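Local coordinates for protein transcriptional regulator, MerR-family (Cupriavidus metallidurans CH34, PDB 5GPE) that binds lead(II) and probably acts as a DNA-binding transcriptional regulator of the MerR family, working as a dimer, at residues B[91-94]-B[95-98]; B[47-50]-B[51-55]; B[101-104]-B[105-109]; B[18-21]-B[22-26]. All blocks are in the same frame, centred on the assembly; numbering follows the deposited sequence.

Contact 1 of 4, residues B[91-94]-B[95-98]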
loop_
_atom_site.group_PDB
_atom_site.type_symbol
_atom_site.label_atom_id
_atom_site.label_comp_id
_atom_site.label_asym_id
_atom_site.label_seq_id
_atom_site.Cartn_x
_atom_site.Cartn_y
_atom_site.Cartn_z
ATOM N N GLN B 91 -0.844 -13.266 -5.178
ATOM C CA GLN B 91 -1.233 -11.989 -4.555
ATOM C C GLN B 91 -1.363 -10.819 -5.547
ATOM O O GLN B 91 -2.332 -10.050 -5.507
ATOM C CB GLN B 91 -0.230 -11.588 -3.483
ATOM C CG GLN B 91 -0.777 -11.660 -2.084
ATOM C CD GLN B 91 0.313 -11.696 -1.035
ATOM O OE1 GLN B 91 0.302 -12.560 -0.158
ATOM N NE2 GLN B 91 1.272 -10.764 -1.122
ATOM N N VAL B 92 -0.363 -10.682 -6.407
ATOM C CA VAL B 92 -0.348 -9.616 -7.400
ATOM C C VAL B 92 -1.480 -9.780 -8.402
ATOM O O VAL B 92 -2.102 -8.791 -8.819
ATOM C CB VAL B 92 1.029 -9.552 -8.113
ATOM C CG1 VAL B 92 1.002 -8.610 -9.300
ATOM C CG2 VAL B 92 2.075 -9.064 -7.124
ATOM N N ARG B 93 -1.752 -11.022 -8.797
ATOM C CA ARG B 93 -2.832 -11.311 -9.743
ATOM C C ARG B 93 -4.211 -10.931 -9.186
ATOM O O ARG B 93 -5.052 -10.382 -9.897
ATOM C CB ARG B 93 -2.800 -12.782 -10.174
ATOM C CG ARG B 93 -1.650 -13.081 -11.136
ATOM C CD ARG B 93 -1.467 -14.565 -11.382
ATOM N NE ARG B 93 -0.419 -14.777 -12.366
ATOM C CZ ARG B 93 0.151 -15.939 -12.679
ATOM N NH1 ARG B 93 -0.188 -17.065 -12.080
ATOM N NH2 ARG B 93 1.102 -15.950 -13.606
ATOM N N THR B 94 -4.425 -11.214 -7.907
ATOM C CA THR B 94 -5.695 -10.853 -7.253
ATOM C C THR B 94 -5.830 -9.323 -7.155
ATOM O O THR B 94 -6.895 -8.767 -7.404
ATOM C CB THR B 94 -5.801 -11.496 -5.867
ATOM O OG1 THR B 94 -5.766 -12.914 -6.016
ATOM C CG2 THR B 94 -7.100 -11.092 -5.164
ATOM N N LYS B 95 -4.739 -8.657 -6.812
ATOM C CA LYS B 95 -4.729 -7.194 -6.725
ATOM C C LYS B 95 -5.057 -6.546 -8.078
ATOM O O LYS B 95 -5.795 -5.579 -8.135
ATOM C CB LYS B 95 -3.385 -6.690 -6.174
ATOM C CG LYS B 95 -3.308 -5.192 -5.969
ATOM C CD LYS B 95 -4.278 -4.697 -4.892
ATOM C CE LYS B 95 -4.402 -3.162 -4.913
ATOM N NZ LYS B 95 -3.169 -2.499 -4.415
ATOM N N MET B 96 -4.526 -7.100 -9.161
ATOM C CA MET B 96 -4.809 -6.589 -10.516
ATOM C C MET B 96 -6.297 -6.685 -10.879
ATOM O O MET B 96 -6.867 -5.759 -11.471
ATOM C CB MET B 96 -3.953 -7.305 -11.572
ATOM C CG MET B 96 -2.521 -6.776 -11.623
ATOM S SD MET B 96 -1.466 -7.523 -12.894
ATOM C CE MET B 96 -1.348 -9.179 -12.306
ATOM N N LYS B 97 -6.923 -7.791 -10.501
ATOM C CA LYS B 97 -8.376 -7.956 -10.696
ATOM C C LYS B 97 -9.176 -6.911 -9.929
ATOM O O LYS B 97 -10.079 -6.294 -10.476
ATOM C CB LYS B 97 -8.839 -9.345 -10.288
ATOM C CG LYS B 97 -8.489 -10.418 -11.296
ATOM C CD LYS B 97 -8.612 -11.787 -10.655
ATOM C CE LYS B 97 -8.589 -12.887 -11.688
ATOM N NZ LYS B 97 -8.862 -14.199 -11.035
ATOM N N GLU B 98 -8.830 -6.729 -8.660
ATOM C CA GLU B 98 -9.468 -5.728 -7.795
ATOM C C GLU B 98 -9.279 -4.300 -8.308
ATOM O O GLU B 98 -10.234 -3.526 -8.359
ATOM C CB GLU B 98 -8.962 -5.834 -6.354
ATOM C CG GLU B 98 -9.322 -7.154 -5.664
ATOM C CD GLU B 98 -9.103 -7.142 -4.147
ATOM O OE1 GLU B 98 -8.668 -8.183 -3.574
ATOM O OE2 GLU B 98 -9.391 -6.095 -3.514
#

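Contact 2 of 4, residues B[47-50]-B[51-55]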
loop_
_atom_site.group_PDB
_atom_site.type_symbol
_atom_site.label_atom_id
_atom_site.label_comp_id
_atom_site.label_asym_id
_atom_site.label_seq_id
_atom_site.Cartn_x
_atom_site.Cartn_y
_atom_site.Cartn_z
ATOM N N ARG B 47 24.893 -8.209 1.385
ATOM C CA ARG B 47 23.613 -8.369 2.033
ATOM C C ARG B 47 22.689 -7.210 1.658
ATOM O O ARG B 47 21.590 -7.405 1.293
ATOM C CB ARG B 47 23.799 -8.408 3.522
ATOM C CG ARG B 47 22.537 -8.281 4.310
ATOM C CD ARG B 47 21.716 -9.485 4.087
ATOM N NE ARG B 47 22.364 -10.726 4.427
ATOM C CZ ARG B 47 22.293 -11.323 5.597
ATOM N NH1 ARG B 47 21.662 -10.786 6.587
ATOM N NH2 ARG B 47 22.870 -12.479 5.755
ATOM N N LEU B 48 23.187 -6.006 1.728
ATOM C CA LEU B 48 22.414 -4.822 1.355
ATOM C C LEU B 48 21.966 -4.844 -0.096
ATOM O O LEU B 48 20.829 -4.479 -0.404
ATOM C CB LEU B 48 23.196 -3.538 1.633
ATOM C CG LEU B 48 23.326 -3.135 3.102
ATOM C CD1 LEU B 48 24.289 -1.971 3.244
ATOM C CD2 LEU B 48 21.944 -2.804 3.649
ATOM N N LEU B 49 22.845 -5.310 -0.977
ATOM C CA LEU B 49 22.494 -5.458 -2.377
ATOM C C LEU B 49 21.391 -6.508 -2.573
ATOM O O LEU B 49 20.482 -6.297 -3.370
ATOM C CB LEU B 49 23.725 -5.775 -3.227
ATOM C CG LEU B 49 24.814 -4.696 -3.234
ATOM C CD1 LEU B 49 25.996 -5.142 -4.091
ATOM C CD2 LEU B 49 24.307 -3.341 -3.715
ATOM N N PHE B 50 21.466 -7.614 -1.836
ATOM C CA PHE B 50 20.438 -8.662 -1.861
ATOM C C PHE B 50 19.098 -8.091 -1.420
ATOM O O PHE B 50 18.095 -8.284 -2.083
ATOM C CB PHE B 50 20.841 -9.843 -0.945
ATOM C CG PHE B 50 19.842 -10.972 -0.909
ATOM C CD1 PHE B 50 18.764 -10.946 -0.023
ATOM C CD2 PHE B 50 19.980 -12.072 -1.746
ATOM C CE1 PHE B 50 17.848 -11.990 0.007
ATOM C CE2 PHE B 50 19.075 -13.114 -1.714
ATOM C CZ PHE B 50 17.998 -13.072 -0.846
ATOM N N ILE B 51 19.104 -7.362 -0.317
ATOM C CA ILE B 51 17.903 -6.689 0.203
ATOM C C ILE B 51 17.316 -5.706 -0.826
ATOM O O ILE B 51 16.103 -5.690 -1.048
ATOM C CB ILE B 51 18.186 -5.948 1.534
ATOM C CG1 ILE B 51 18.513 -6.961 2.643
ATOM C CG2 ILE B 51 16.984 -5.107 1.971
ATOM C CD1 ILE B 51 19.160 -6.348 3.856
ATOM N N ARG B 52 18.156 -4.908 -1.449
ATOM C CA ARG B 52 17.762 -3.948 -2.450
ATOM C C ARG B 52 17.048 -4.632 -3.603
ATOM O O ARG B 52 16.050 -4.181 -4.015
ATOM C CB ARG B 52 18.959 -3.134 -2.985
ATOM C CG ARG B 52 18.646 -2.178 -4.129
ATOM C CD ARG B 52 19.717 -2.180 -5.220
ATOM N NE ARG B 52 20.807 -1.339 -4.804
ATOM C CZ ARG B 52 21.949 -1.151 -5.459
ATOM N NH1 ARG B 52 22.189 -1.779 -6.594
ATOM N NH2 ARG B 52 22.834 -0.337 -4.958
ATOM N N ARG B 53 17.591 -5.727 -4.095
ATOM C CA ARG B 53 16.972 -6.444 -5.230
ATOM C C ARG B 53 15.618 -7.053 -4.847
ATOM O O ARG B 53 14.680 -7.046 -5.650
ATOM C CB ARG B 53 17.903 -7.510 -5.789
ATOM C CG ARG B 53 19.172 -6.937 -6.426
ATOM C CD ARG B 53 20.123 -8.035 -6.851
ATOM N NE ARG B 53 21.449 -7.488 -7.130
ATOM C CZ ARG B 53 22.569 -7.740 -6.447
ATOM N NH1 ARG B 53 22.597 -8.570 -5.402
ATOM N NH2 ARG B 53 23.691 -7.142 -6.827
ATOM N N CYS B 54 15.524 -7.576 -3.625
ATOM C CA CYS B 54 14.267 -8.110 -3.121
ATOM C C CYS B 54 13.194 -7.033 -3.017
ATOM O O CYS B 54 12.040 -7.252 -3.416
ATOM C CB CYS B 54 14.451 -8.756 -1.759
ATOM S SG CYS B 54 15.385 -10.288 -1.771
ATOM N N ARG B 55 13.555 -5.876 -2.471
ATOM C CA ARG B 55 12.577 -4.803 -2.282
ATOM C C ARG B 55 12.095 -4.244 -3.605
ATOM O O ARG B 55 10.939 -3.901 -3.732
ATOM C CB ARG B 55 13.127 -3.698 -1.398
ATOM C CG ARG B 55 13.394 -4.188 0.013
ATOM C CD ARG B 55 13.608 -3.034 0.957
ATOM N NE ARG B 55 12.339 -2.468 1.408
ATOM C CZ ARG B 55 12.228 -1.327 2.080
ATOM N NH1 ARG B 55 13.307 -0.596 2.363
ATOM N NH2 ARG B 55 11.026 -0.905 2.465
#

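Contact 3 of 4, residues B[101-104]-B[105-109]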
loop_
_atom_site.group_PDB
_atom_site.type_symbol
_atom_site.label_atom_id
_atom_site.label_comp_id
_atom_site.label_asym_id
_atom_site.label_seq_id
_atom_site.Cartn_x
_atom_site.Cartn_y
_atom_site.Cartn_z
ATOM N N ALA B 101 -11.456 -3.671 -11.470
ATOM C CA ALA B 101 -12.840 -3.445 -11.033
ATOM C C ALA B 101 -12.991 -2.037 -10.444
ATOM O O ALA B 101 -13.987 -1.373 -10.701
ATOM C CB ALA B 101 -13.288 -4.498 -10.032
ATOM N N LEU B 102 -11.984 -1.576 -9.692
ATOM C CA LEU B 102 -12.003 -0.219 -9.137
ATOM C C LEU B 102 -12.002 0.828 -10.248
ATOM O O LEU B 102 -12.776 1.786 -10.204
ATOM C CB LEU B 102 -10.839 0.003 -8.178
ATOM C CG LEU B 102 -10.622 1.425 -7.659
ATOM C CD1 LEU B 102 -11.827 1.880 -6.827
ATOM C CD2 LEU B 102 -9.332 1.497 -6.852
ATOM N N GLU B 103 -11.135 0.632 -11.246
ATOM C CA GLU B 103 -11.089 1.522 -12.408
ATOM C C GLU B 103 -12.464 1.658 -13.084
ATOM O O GLU B 103 -12.920 2.772 -13.332
ATOM C CB GLU B 103 -10.076 1.041 -13.447
ATOM C CG GLU B 103 -9.861 2.048 -14.579
ATOM C CD GLU B 103 -9.736 1.424 -15.979
ATOM O OE1 GLU B 103 -10.317 0.345 -16.165
ATOM O OE2 GLU B 103 -9.147 2.010 -16.936
ATOM N N ARG B 104 -13.111 0.525 -13.336
ATOM C CA ARG B 104 -14.433 0.521 -13.968
ATOM C C ARG B 104 -15.499 1.211 -13.097
ATOM O O ARG B 104 -16.368 1.933 -13.595
ATOM C CB ARG B 104 -14.862 -0.903 -14.332
ATOM C CG ARG B 104 -13.984 -1.527 -15.414
ATOM C CD ARG B 104 -14.500 -2.875 -15.891
ATOM N NE ARG B 104 -15.820 -2.726 -16.500
ATOM C CZ ARG B 104 -16.779 -3.654 -16.531
ATOM N NH1 ARG B 104 -17.947 -3.364 -17.097
ATOM N NH2 ARG B 104 -16.599 -4.860 -16.004
ATOM N N GLU B 105 -15.397 1.012 -11.792
ATOM C CA GLU B 105 -16.275 1.682 -10.811
ATOM C C GLU B 105 -16.107 3.220 -10.842
ATOM O O GLU B 105 -17.077 3.973 -10.846
ATOM C CB GLU B 105 -15.963 1.174 -9.400
ATOM C CG GLU B 105 -17.162 1.057 -8.505
ATOM C CD GLU B 105 -16.810 0.738 -7.060
ATOM O OE1 GLU B 105 -15.829 0.000 -6.812
ATOM O OE2 GLU B 105 -17.535 1.228 -6.174
ATOM N N LEU B 106 -14.859 3.664 -10.855
ATOM C CA LEU B 106 -14.547 5.092 -10.896
ATOM C C LEU B 106 -14.949 5.731 -12.228
ATOM O O LEU B 106 -15.402 6.864 -12.248
ATOM C CB LEU B 106 -13.059 5.329 -10.613
ATOM C CG LEU B 106 -12.591 5.018 -9.193
ATOM C CD1 LEU B 106 -11.067 5.059 -9.104
ATOM C CD2 LEU B 106 -13.169 5.982 -8.174
ATOM N N MET B 107 -14.799 4.995 -13.327
ATOM C CA MET B 107 -15.270 5.472 -14.640
ATOM C C MET B 107 -16.790 5.704 -14.641
ATOM O O MET B 107 -17.285 6.696 -15.176
ATOM C CB MET B 107 -14.881 4.485 -15.744
ATOM C CG MET B 107 -13.376 4.493 -16.043
ATOM S SD MET B 107 -12.859 3.120 -17.105
ATOM C CE MET B 107 -13.581 3.664 -18.663
ATOM N N ASP B 108 -17.521 4.786 -14.028
ATOM C CA ASP B 108 -18.972 4.937 -13.888
ATOM C C ASP B 108 -19.316 6.183 -13.043
ATOM O O ASP B 108 -20.202 6.968 -13.390
ATOM C CB ASP B 108 -19.578 3.677 -13.270
ATOM C CG ASP B 108 -21.094 3.647 -13.386
ATOM O OD1 ASP B 108 -21.610 3.373 -14.492
ATOM O OD2 ASP B 108 -21.762 3.898 -12.374
ATOM N N LEU B 109 -18.591 6.368 -11.944
ATOM C CA LEU B 109 -18.761 7.543 -11.088
ATOM C C LEU B 109 -18.551 8.825 -11.899
ATOM O O LEU B 109 -19.393 9.718 -11.876
ATOM C CB LEU B 109 -17.808 7.486 -9.885
ATOM C CG LEU B 109 -18.002 8.551 -8.796
ATOM C CD1 LEU B 109 -19.384 8.439 -8.141
ATOM C CD2 LEU B 109 -16.901 8.451 -7.749
#

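Contact 4 of 4, residues B[18-21]-B[22-26]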
loop_
_atom_site.group_PDB
_atom_site.type_symbol
_atom_site.label_atom_id
_atom_site.label_comp_id
_atom_site.label_asym_id
_atom_site.label_seq_id
_atom_site.Cartn_x
_atom_site.Cartn_y
_atom_site.Cartn_z
ATOM N N VAL B 18 20.392 1.711 6.267
ATOM C CA VAL B 18 21.193 0.643 6.844
ATOM C C VAL B 18 20.769 0.382 8.298
ATOM O O VAL B 18 20.589 -0.770 8.697
ATOM C CB VAL B 18 22.713 0.954 6.804
ATOM C CG1 VAL B 18 23.514 -0.164 7.453
ATOM C CG2 VAL B 18 23.191 1.144 5.369
ATOM N N ARG B 19 20.634 1.449 9.090
ATOM C CA ARG B 19 20.233 1.318 10.500
ATOM C C ARG B 19 18.821 0.758 10.658
ATOM O O ARG B 19 18.540 0.019 11.595
ATOM C CB ARG B 19 20.337 2.663 11.236
ATOM C CG ARG B 19 21.759 3.127 11.433
ATOM C CD ARG B 19 21.939 3.988 12.663
ATOM N NE ARG B 19 23.361 4.275 12.825
ATOM C CZ ARG B 19 23.977 5.435 12.622
ATOM N NH1 ARG B 19 23.313 6.528 12.257
ATOM N NH2 ARG B 19 25.299 5.480 12.801
ATOM N N PHE B 20 17.937 1.112 9.742
ATOM C CA PHE B 20 16.581 0.514 9.711
ATOM C C PHE B 20 16.650 -1.015 9.521
ATOM O O PHE B 20 16.033 -1.774 10.264
ATOM C CB PHE B 20 15.751 1.160 8.602
ATOM C CG PHE B 20 14.405 0.541 8.403
ATOM C CD1 PHE B 20 13.490 0.484 9.446
ATOM C CD2 PHE B 20 14.031 0.056 7.157
ATOM C CE1 PHE B 20 12.231 -0.079 9.256
ATOM C CE2 PHE B 20 12.782 -0.500 6.957
ATOM C CZ PHE B 20 11.879 -0.568 8.012
ATOM N N TYR B 21 17.433 -1.450 8.531
ATOM C CA TYR B 21 17.632 -2.880 8.279
ATOM C C TYR B 21 18.285 -3.599 9.461
ATOM O O TYR B 21 17.914 -4.726 9.776
ATOM C CB TYR B 21 18.461 -3.096 7.015
ATOM C CG TYR B 21 17.815 -2.625 5.738
ATOM C CD1 TYR B 21 16.426 -2.511 5.609
ATOM C CD2 TYR B 21 18.590 -2.280 4.648
ATOM C CE1 TYR B 21 15.851 -2.073 4.432
ATOM C CE2 TYR B 21 18.016 -1.850 3.458
ATOM C CZ TYR B 21 16.646 -1.740 3.366
ATOM O OH TYR B 21 16.053 -1.327 2.202
ATOM N N GLU B 22 19.217 -2.935 10.136
ATOM C CA GLU B 22 19.792 -3.461 11.383
ATOM C C GLU B 22 18.745 -3.650 12.468
ATOM O O GLU B 22 18.670 -4.712 13.084
ATOM C CB GLU B 22 20.882 -2.539 11.927
ATOM C CG GLU B 22 22.164 -2.595 11.130
ATOM C CD GLU B 22 23.297 -1.799 11.754
ATOM O OE1 GLU B 22 23.052 -0.658 12.216
ATOM O OE2 GLU B 22 24.434 -2.309 11.748
ATOM N N SER B 23 17.942 -2.616 12.704
ATOM C CA SER B 23 16.874 -2.685 13.720
ATOM C C SER B 23 15.845 -3.787 13.411
ATOM O O SER B 23 15.252 -4.344 14.324
ATOM C CB SER B 23 16.172 -1.334 13.889
ATOM O OG SER B 23 15.424 -1.011 12.728
ATOM N N GLU B 24 15.668 -4.101 12.126
ATOM C CA GLU B 24 14.757 -5.171 11.680
ATOM C C GLU B 24 15.393 -6.577 11.583
ATOM O O GLU B 24 14.734 -7.521 11.162
ATOM C CB GLU B 24 14.124 -4.786 10.337
ATOM C CG GLU B 24 13.116 -3.667 10.458
ATOM C CD GLU B 24 11.897 -4.067 11.273
ATOM O OE1 GLU B 24 11.195 -5.096 11.018
ATOM O OE2 GLU B 24 11.679 -3.332 12.226
ATOM N N GLY B 25 16.647 -6.724 11.998
ATOM C CA GLY B 25 17.303 -8.027 12.040
ATOM C C GLY B 25 17.700 -8.576 10.680
ATOM O O GLY B 25 17.907 -9.777 10.547
ATOM N N LEU B 26 17.853 -7.701 9.688
ATOM C CA LEU B 26 18.217 -8.121 8.330
ATOM C C LEU B 26 19.710 -8.130 8.054
ATOM O O LEU B 26 20.136 -8.609 7.007
ATOM C CB LEU B 26 17.528 -7.243 7.298
ATOM C CG LEU B 26 15.999 -7.141 7.418
ATOM C CD1 LEU B 26 15.459 -6.314 6.265
ATOM C CD2 LEU B 26 15.320 -8.499 7.444
#

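Contact 1 of 4, residues B[91-94]-B[95-98]
M96 reaches back along its helix to V92 and R93, and its side chain illustrates how a flexible residue folds back over the preceding turn. Its CB lies beside the carbonyl oxygens of V92 and R93, and CG stays close to the first of them, 3.5 Å from V92 O. With CG anti to its own carbonyl carbon (chi1 -79°), the chain sets out toward the preceding turn, and after an extended second torsion the bend at chi3 (-66°) folds the methyl group back onto the helix. CE rests against R93 CA, V92 O and V92 CG1, at 3.6 Å from R93 CA and 3.9 Å from V92 CG1. Around it the backbone makes the usual helical bonds, M96 N to V92 O at 3.0 Å and E98 N to T94 O at 3.1 Å. On another flank T94 and E98 run side by side in the same direction, with T94 CG2 3.7 Å from E98 OE1, while T94 OG1 bonds back to the carbonyl of A90. All of this belongs to the long helix 79-111, within a predicted coiled coil. The same helix meets the second subunit: R93 forms a salt bridge with E103 of the second subunit, M96 packs on that glutamate, and V92 packs on L102 of the second subunit, both partners lying on helix 79-111 of that chain.

Contact 2 of 4, residues B[47-50]-B[51-55]
F50 and C54 form a sulfur-aromatic pair one helical turn apart. C54 SG stands 4.0 Å from the centroid of the F50 ring and 33° off the ring normal, an oblique approach in which the nearest ring atom is CE1, 3.5 Å from SG. The ring comes to the sulfur because F50 CG lies anti to the backbone N (chi1 -180°), while C54 SG, anti to its own carbonyl carbon, leans back toward the preceding turn.

Contact between aliphatic parts is made by R47 and I51: I51 CD1 crosses the hydrocarbon portion of the arginine and comes 3.9 Å from R47 CG.

Leucine against guanidinium is a separate kind. L49 CD2 sits off-centre over one face of the R52 guanidinium, 3.6 Å from R52 NH2. The guanidinium of R53 instead passes over L49 O, and its NH1 is 3.7 Å from L49 CB. The nitrogens of both arginines bond elsewhere, R52 NH2 to the carbonyl of A11 and R53 NH1 to the carbonyl of L128 of the second subunit.

Main-chain bonds supply the frame, from I51 N to R47 O at 3.0 Å through to C54 N to F50 O at 3.1 Å.

Helix 42-56 lies among its neighbours: L48 packs on helices 4-11 and 15-23, I51 on Y21 of the latter, and F50 and C54 on helix 61-71 as well as on L128 of the second subunit.

Contact 3 of 4, residues B[101-104]-B[105-109]
L102 and L106 lean across one another on one flank of the helix, while E103 and M107 make a second oblique crossing a residue further round. In the leucine pair the branches touch: L106 CD1 meets L102 CG at 3.9 Å, and L106 CG lies 4.0 Å from L102 CD1. Different first torsions bring them together, L102 CG being anti to its backbone N (chi1 172°) and L106 CG anti to its carbonyl carbon (chi1 -68°), so that the earlier leucine leans forward and the later one back. M107 approaches the glutamate through its sulfur, with SD 3.7 Å from E103 CD and 3.9 Å from each carboxylate oxygen. That carboxylate is gripped from two sources, OE1 by R100 and OE2 by R93 of the second subunit, which fixes the group that the methionine lies against. E105 likewise sends OE2 across to K57 of the second subunit. L106 packs on I89 of that subunit and M107 on its R93. Apolar residues meeting the partner chain, with charged groups at their border, fit an antiparallel two-helix coiled coil between subunits, and helix 79-111 is the long dimerisation helix, as in other MerR-family regulators.

Contact 4 of 4, residues B[18-21]-B[22-26]
With F20 CG anti to its backbone N (chi1 175°), the phenyl ring swings toward the glutamate chain of E24 one turn on. E24 CG lies over one face of the ring, 4.3 Å from its centroid, in a CH-pi contact, while its OE1 continues to a salt bridge with R65 on helix 61-71. S23 takes the rotamer that tucks OG between its backbone N and carbonyl carbon (chi1 68°), and from there the hydroxyl donates to F20 O at 2.7 Å. That oxygen also accepts E24 N at 3.0 Å, so two donors share one carbonyl at the end of the helix.

Here the helix closes in a Schellman motif: G25 has positive phi (74°), L26 N bonds back to Y21 O at 3.0 Å, and G25 N bonds to E22 O at 3.1 Å. E24 N adds an extra, weak bond to Y21 O. The motif ends helix 15-23, in the helix-turn-helix region of this MerR-type fold.

The turn also brings L26 against the tyrosine, L26 CD1 meeting Y21 CD1 at 4.0 Å as the two side chains cross. Y21 OH, at the far end of its ring, is bonded by R55 of helix 42-56. R19 and E22 lie side by side, with E22 OE1 4.1 Å from R19 CG, and E22 OE2 is bonded to Y40.

How the contacts relate
Along the chain the order is contact 4, contact 2, contact 1 and contact 3. Contacts 4 and 2 form one unit: helices 15-23 and 42-56 follow each other, the contacts are about 12 Å apart between centres, and they touch through R47 with L26 and through packing between the helices. Contacts 1 and 3 are about 16 Å apart between centres on the single helix 79-111. Contact 4 lies about 40 Å from contact 3, centre to centre, and on the opposite side of the chain's centre. Contact 2 ties the probable DNA-binding part to the second subunit, which contact 4 does not touch, while contacts 1 and 3 line the long-helix interface.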